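PDB 5IBZ: cyclase from Uncultured organism, which may have arylformamidase activity and holds acetylphosphate in a ligand pocket. Local coordinates for residues Glu38-Ala43 / Glu299-Ala304; Gly159-Ile164 / Trp283-Leu288. All blocks are in the same frame, centred on the assembly; numbering follows the deposited sequence.

Contact 1: residues Glu38-Ala43 / Glu299-Ala304; sequences ERIVAA and EFFLAA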
loop_
_atom_site.group_PDB
_atom_site.type_symbol
_atom_site.label_atom_id
_atom_site.label_comp_id
_atom_site.label_asym_id
_atom_site.label_seq_id
_atom_site.Cartn_x
_atom_site.Cartn_y
_atom_site.Cartn_z
ATOM N N GLU B 38 36.206 0.865 18.172
ATOM C CA GLU B 38 36.671 0.176 19.377
ATOM C C GLU B 38 35.523 -0.354 20.232
ATOM O O GLU B 38 35.616 -1.439 20.804
ATOM C CB GLU B 38 37.560 1.086 20.219
ATOM C CG GLU B 38 38.523 0.287 21.128
ATOM C CD GLU B 38 39.575 -0.523 20.346
ATOM O OE1 GLU B 38 40.398 0.090 19.644
ATOM O OE2 GLU B 38 39.588 -1.772 20.430
ATOM N N ARG B 39 34.416 0.372 20.306
ATOM C CA ARG B 39 33.283 -0.109 21.072
ATOM C C ARG B 39 32.613 -1.307 20.414
ATOM O O ARG B 39 32.099 -2.164 21.116
ATOM C CB ARG B 39 32.309 1.038 21.317
ATOM C CG ARG B 39 32.970 1.997 22.307
ATOM C CD ARG B 39 32.346 3.353 22.412
ATOM N NE ARG B 39 33.092 4.132 23.399
ATOM C CZ ARG B 39 33.029 5.455 23.510
ATOM N NH1 ARG B 39 32.246 6.151 22.712
ATOM N NH2 ARG B 39 33.761 6.086 24.433
ATOM N N ILE B 40 32.613 -1.356 19.082
ATOM C CA ILE B 40 32.115 -2.525 18.352
ATOM C C ILE B 40 33.010 -3.754 18.581
ATOM O O ILE B 40 32.515 -4.849 18.792
ATOM C CB ILE B 40 31.998 -2.219 16.856
ATOM C CG1 ILE B 40 30.942 -1.142 16.657
ATOM C CG2 ILE B 40 31.629 -3.483 16.081
ATOM C CD1 ILE B 40 30.906 -0.568 15.240
ATOM N N VAL B 41 34.318 -3.550 18.563
ATOM C CA VAL B 41 35.249 -4.650 18.838
ATOM C C VAL B 41 35.012 -5.174 20.254
ATOM O O VAL B 41 34.971 -6.393 20.479
ATOM C CB VAL B 41 36.697 -4.191 18.648
ATOM C CG1 VAL B 41 37.682 -5.263 19.139
ATOM C CG2 VAL B 41 36.943 -3.870 17.198
ATOM N N ALA B 42 34.877 -4.279 21.226
ATOM C CA ALA B 42 34.586 -4.710 22.590
ATOM C C ALA B 42 33.274 -5.502 22.695
ATOM O O ALA B 42 33.207 -6.535 23.378
ATOM C CB ALA B 42 34.543 -3.493 23.539
ATOM N N ALA B 43 32.231 -5.042 22.008
ATOM C CA ALA B 43 30.951 -5.719 22.028
ATOM C C ALA B 43 31.072 -7.123 21.438
ATOM O O ALA B 43 30.473 -8.081 21.941
ATOM C CB ALA B 43 29.918 -4.900 21.261
ATOM N N GLU B 299 24.723 -7.991 29.350
ATOM C CA GLU B 299 25.434 -7.248 28.312
ATOM C C GLU B 299 25.729 -8.171 27.152
ATOM O O GLU B 299 26.158 -9.314 27.347
ATOM C CB GLU B 299 26.740 -6.646 28.845
ATOM C CG GLU B 299 26.564 -5.712 30.033
ATOM C CD GLU B 299 27.075 -6.303 31.340
ATOM O OE1 GLU B 299 27.320 -7.524 31.393
ATOM O OE2 GLU B 299 27.243 -5.536 32.319
ATOM N N PHE B 300 25.486 -7.694 25.935
ATOM C CA PHE B 300 25.602 -8.562 24.771
ATOM C C PHE B 300 25.936 -7.769 23.521
ATOM O O PHE B 300 25.976 -6.528 23.539
ATOM C CB PHE B 300 24.298 -9.326 24.552
ATOM C CG PHE B 300 23.079 -8.449 24.658
ATOM C CD1 PHE B 300 22.632 -7.724 23.575
ATOM C CD2 PHE B 300 22.415 -8.318 25.858
ATOM C CE1 PHE B 300 21.533 -6.912 23.685
ATOM C CE2 PHE B 300 21.319 -7.507 25.973
ATOM C CZ PHE B 300 20.879 -6.793 24.886
ATOM N N PHE B 301 26.207 -8.493 22.445
ATOM C CA PHE B 301 26.370 -7.866 21.138
ATOM C C PHE B 301 24.981 -7.716 20.537
ATOM O O PHE B 301 24.187 -8.650 20.555
ATOM C CB PHE B 301 27.297 -8.692 20.238
ATOM C CG PHE B 301 27.540 -8.103 18.874
ATOM C CD1 PHE B 301 26.675 -8.373 17.818
ATOM C CD2 PHE B 301 28.647 -7.315 18.654
ATOM C CE1 PHE B 301 26.930 -7.846 16.550
ATOM C CE2 PHE B 301 28.895 -6.768 17.393
ATOM C CZ PHE B 301 28.036 -7.051 16.347
ATOM N N LEU B 302 24.678 -6.516 20.061
ATOM C CA LEU B 302 23.375 -6.203 19.488
ATOM C C LEU B 302 23.509 -5.811 18.030
ATOM O O LEU B 302 24.264 -4.884 17.716
ATOM C CB LEU B 302 22.731 -5.064 20.256
ATOM C CG LEU B 302 21.343 -4.631 19.781
ATOM C CD1 LEU B 302 20.356 -5.770 19.848
ATOM C CD2 LEU B 302 20.868 -3.484 20.621
ATOM N N ALA B 303 22.807 -6.527 17.147
ATOM C CA ALA B 303 22.696 -6.139 15.745
ATOM C C ALA B 303 21.313 -5.587 15.514
ATOM O O ALA B 303 20.355 -6.360 15.308
ATOM C CB ALA B 303 22.960 -7.322 14.824
ATOM N N ALA B 304 21.206 -4.256 15.576
ATOM C CA ALA B 304 19.926 -3.568 15.479
ATOM C C ALA B 304 19.979 -2.494 14.397
ATOM O O ALA B 304 19.402 -1.406 14.526
ATOM C CB ALA B 304 19.543 -2.985 16.809
#

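Contact 2: residues Gly159-Ile164 / Trp283-Leu288; sequences GVLVDI and WWLEEL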
loop_
_atom_site.group_PDB
_atom_site.type_symbol
_atom_site.label_atom_id
_atom_site.label_comp_id
_atom_site.label_asym_id
_atom_site.label_seq_id
_atom_site.Cartn_x
_atom_site.Cartn_y
_atom_site.Cartn_z
ATOM N N GLY B 159 24.832 -3.941 23.577
ATOM C CA GLY B 159 23.512 -3.712 24.137
ATOM C C GLY B 159 23.500 -4.187 25.574
ATOM O O GLY B 159 24.245 -5.101 25.947
ATOM N N VAL B 160 22.669 -3.545 26.387
ATOM C CA VAL B 160 22.483 -3.919 27.773
ATOM C C VAL B 160 20.987 -3.949 28.076
ATOM O O VAL B 160 20.278 -2.950 27.843
ATOM C CB VAL B 160 23.190 -2.940 28.730
ATOM C CG1 VAL B 160 22.990 -3.383 30.207
ATOM C CG2 VAL B 160 24.664 -2.842 28.371
ATOM N N LEU B 161 20.519 -5.098 28.559
ATOM C CA LEU B 161 19.153 -5.247 29.053
ATOM C C LEU B 161 19.052 -4.799 30.487
ATOM O O LEU B 161 19.840 -5.223 31.326
ATOM C CB LEU B 161 18.681 -6.701 28.962
ATOM C CG LEU B 161 17.325 -7.013 29.595
ATOM C CD1 LEU B 161 16.204 -6.374 28.813
ATOM C CD2 LEU B 161 17.132 -8.527 29.698
ATOM N N VAL B 162 18.087 -3.922 30.759
ATOM C CA VAL B 162 17.698 -3.663 32.132
ATOM C C VAL B 162 16.252 -4.150 32.313
ATOM O O VAL B 162 15.304 -3.630 31.704
ATOM C CB VAL B 162 17.894 -2.166 32.506
ATOM C CG1 VAL B 162 17.061 -1.223 31.642
ATOM C CG2 VAL B 162 17.648 -1.948 33.977
ATOM N N ASP B 163 16.109 -5.179 33.136
ATOM C CA ASP B 163 14.832 -5.851 33.318
ATOM C C ASP B 163 14.111 -5.205 34.478
ATOM O O ASP B 163 14.203 -5.637 35.618
ATOM C CB ASP B 163 15.037 -7.336 33.538
ATOM C CG ASP B 163 13.743 -8.131 33.444
ATOM O OD1 ASP B 163 12.652 -7.526 33.530
ATOM O OD2 ASP B 163 13.846 -9.377 33.306
ATOM N N ILE B 164 13.391 -4.143 34.178
ATOM C CA ILE B 164 12.707 -3.399 35.225
ATOM C C ILE B 164 11.564 -4.232 35.812
ATOM O O ILE B 164 11.296 -4.173 37.011
ATOM C CB ILE B 164 12.196 -2.050 34.691
ATOM C CG1 ILE B 164 13.375 -1.176 34.222
ATOM C CG2 ILE B 164 11.412 -1.316 35.769
ATOM C CD1 ILE B 164 14.296 -0.718 35.334
ATOM N N TRP B 283 9.818 -3.428 20.958
ATOM C CA TRP B 283 10.726 -4.567 20.968
ATOM C C TRP B 283 10.127 -5.686 21.825
ATOM O O TRP B 283 9.232 -5.443 22.644
ATOM C CB TRP B 283 12.116 -4.147 21.492
ATOM C CG TRP B 283 12.883 -3.199 20.592
ATOM C CD1 TRP B 283 12.368 -2.223 19.791
ATOM C CD2 TRP B 283 14.305 -3.143 20.423
ATOM N NE1 TRP B 283 13.381 -1.556 19.131
ATOM C CE2 TRP B 283 14.580 -2.107 19.501
ATOM C CE3 TRP B 283 15.373 -3.879 20.948
ATOM C CZ2 TRP B 283 15.873 -1.777 19.120
ATOM C CZ3 TRP B 283 16.661 -3.547 20.565
ATOM C CH2 TRP B 283 16.898 -2.515 19.662
ATOM N N TRP B 284 10.597 -6.917 21.616
ATOM C CA TRP B 284 10.106 -8.097 22.321
ATOM C C TRP B 284 11.236 -8.668 23.145
ATOM O O TRP B 284 12.231 -9.151 22.594
ATOM C CB TRP B 284 9.586 -9.160 21.346
ATOM C CG TRP B 284 9.035 -10.351 22.077
ATOM C CD1 TRP B 284 9.690 -11.517 22.363
ATOM C CD2 TRP B 284 7.724 -10.474 22.639
ATOM N NE1 TRP B 284 8.864 -12.358 23.076
ATOM C CE2 TRP B 284 7.653 -11.742 23.255
ATOM C CE3 TRP B 284 6.600 -9.630 22.691
ATOM C CZ2 TRP B 284 6.492 -12.193 23.893
ATOM C CZ3 TRP B 284 5.457 -10.082 23.325
ATOM C CH2 TRP B 284 5.417 -11.349 23.924
ATOM N N LEU B 285 11.095 -8.603 24.469
ATOM C CA LEU B 285 12.216 -8.875 25.355
ATOM C C LEU B 285 12.023 -10.058 26.291
ATOM O O LEU B 285 12.897 -10.347 27.106
ATOM C CB LEU B 285 12.500 -7.611 26.179
ATOM C CG LEU B 285 12.838 -6.377 25.331
ATOM C CD1 LEU B 285 13.083 -5.164 26.209
ATOM C CD2 LEU B 285 14.029 -6.628 24.423
ATOM N N GLU B 286 10.877 -10.731 26.198
ATOM C CA GLU B 286 10.545 -11.776 27.162
ATOM C C GLU B 286 11.557 -12.920 27.182
ATOM O O GLU B 286 11.952 -13.394 28.259
ATOM C CB GLU B 286 9.149 -12.345 26.883
ATOM C CG GLU B 286 8.672 -13.233 28.054
ATOM C CD GLU B 286 7.252 -13.755 27.916
ATOM O OE1 GLU B 286 6.415 -13.090 27.288
ATOM O OE2 GLU B 286 6.967 -14.839 28.467
ATOM N N GLU B 287 11.960 -13.413 26.018
ATOM C CA GLU B 287 12.872 -14.571 25.993
ATOM C C GLU B 287 14.306 -14.183 26.316
ATOM O O GLU B 287 15.024 -14.937 26.987
ATOM C CB GLU B 287 12.811 -15.284 24.642
ATOM C CG GLU B 287 11.646 -16.269 24.565
ATOM C CD GLU B 287 10.293 -15.611 24.793
ATOM O OE1 GLU B 287 9.686 -15.848 25.870
ATOM O OE2 GLU B 287 9.831 -14.865 23.898
ATOM N N LEU B 288 14.741 -13.026 25.827
ATOM C CA LEU B 288 16.052 -12.511 26.188
ATOM C C LEU B 288 16.156 -12.352 27.696
ATOM O O LEU B 288 17.165 -12.732 28.301
ATOM C CB LEU B 288 16.333 -11.170 25.506
ATOM C CG LEU B 288 17.647 -10.485 25.916
ATOM C CD1 LEU B 288 18.878 -11.290 25.478
ATOM C CD2 LEU B 288 17.715 -9.080 25.378
#

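Contact 1: residues Glu38-Ala43 / Glu299-Ala304
A43, which lies against F301, gives its backbone N to R39 O at 3.0 Å, a helical bond that fixes the alanine within helix 37-44. What the helix turns to F301 is the A43 methyl and the carbonyl groups of I40 and A43. Helix and strand come close at this point, the CA atoms of A43 and F301 lying 5.1 Å apart, consistent with the small side chain of A43. That methyl, A43 CB, rests against F301 CD2 at 3.8 Å. The phenyl group of F301 meets the helix by its edge: A43 C lies in the ring plane, 3.7 Å from F301 CD2, and I40 O stands near that plane on the side of F301 CE2. I40 contributes a looser touch, its CG2 methyl 4.5 Å from F301 CE2. The F301 ring is carried there by CG standing anti to the backbone N (chi1 -179°). Lower down the side chain, A43 O approaches F301 CB at 3.7 Å, a van der Waals contact. The strand's own backbone is bonded within the sheet, F301 to V322. I47 of the same chain also packs on the F301 side chain, whose ring meets F301 of the second subunit with planes at about 70°. The contact is mainly apolar, with two carbonyl oxygens close by, so shape and burial probably hold helix to sheet, and the same phenyl group continues that packing into the subunit interface.

Contact 2: residues Gly159-Ile164 / Trp283-Leu288
L161 sends one branch of its fork to each of two leucines, and this division organises the contact. Its CD1 methyl meets the CD1 methyl of L285 tip to tip at 4.2 Å, while L161 CD2 lies 4.3 Å from L288 CG, near the branch point, with the L288 CD2 methyl scarcely farther. CG of L161 stands anti to the backbone N (chi1 173°), which extends the fork off strand 158-163 to the start of helix 286-295. L285 answers with an extended end, its CD1 anti to CA (chi2 179°); L288 follows three residues on, within the helix. Further along that helix, A289 and C292 also pack on L161, whereas V162 touches helix 180-190.

Beside the leucines, the approach to the helix carries one side-chain hydrogen bond. W284 NE1 donates to E287 OE2 at 2.8 Å, nearly straight at 170°; the oxygen lies in the indole plane and is met nearly along its C-O axis. E286 N sits over one face of the same indole, offset toward the rim. The leucines thus supply buried, non-directional packing between strand and helix, while the directional bond is kept within 283-288, where it probably helps fix the turn into the helix.

In the fold
From the N terminus the chain first forms helix 37-44, whose partner, strand 299-303, comes only near the end, so contact 1 closes a loop of 255 intervening residues. Contact 2 is nested inside it: strand 158-163 opens the inner loop, and the chain returns at 283-288 to close it. Helix 286-295 then leads directly into strand 299-303, which lies antiparallel beside strand 158-163 in the mixed sheet. The two contacts touch there, with F300 O 2.8 Å from G159 N in a probable hydrogen bond. Contact 1 thus attaches the N-terminal helix, beside the second subunit, and contact 2 a late helix, to neighbouring strands of one sheet.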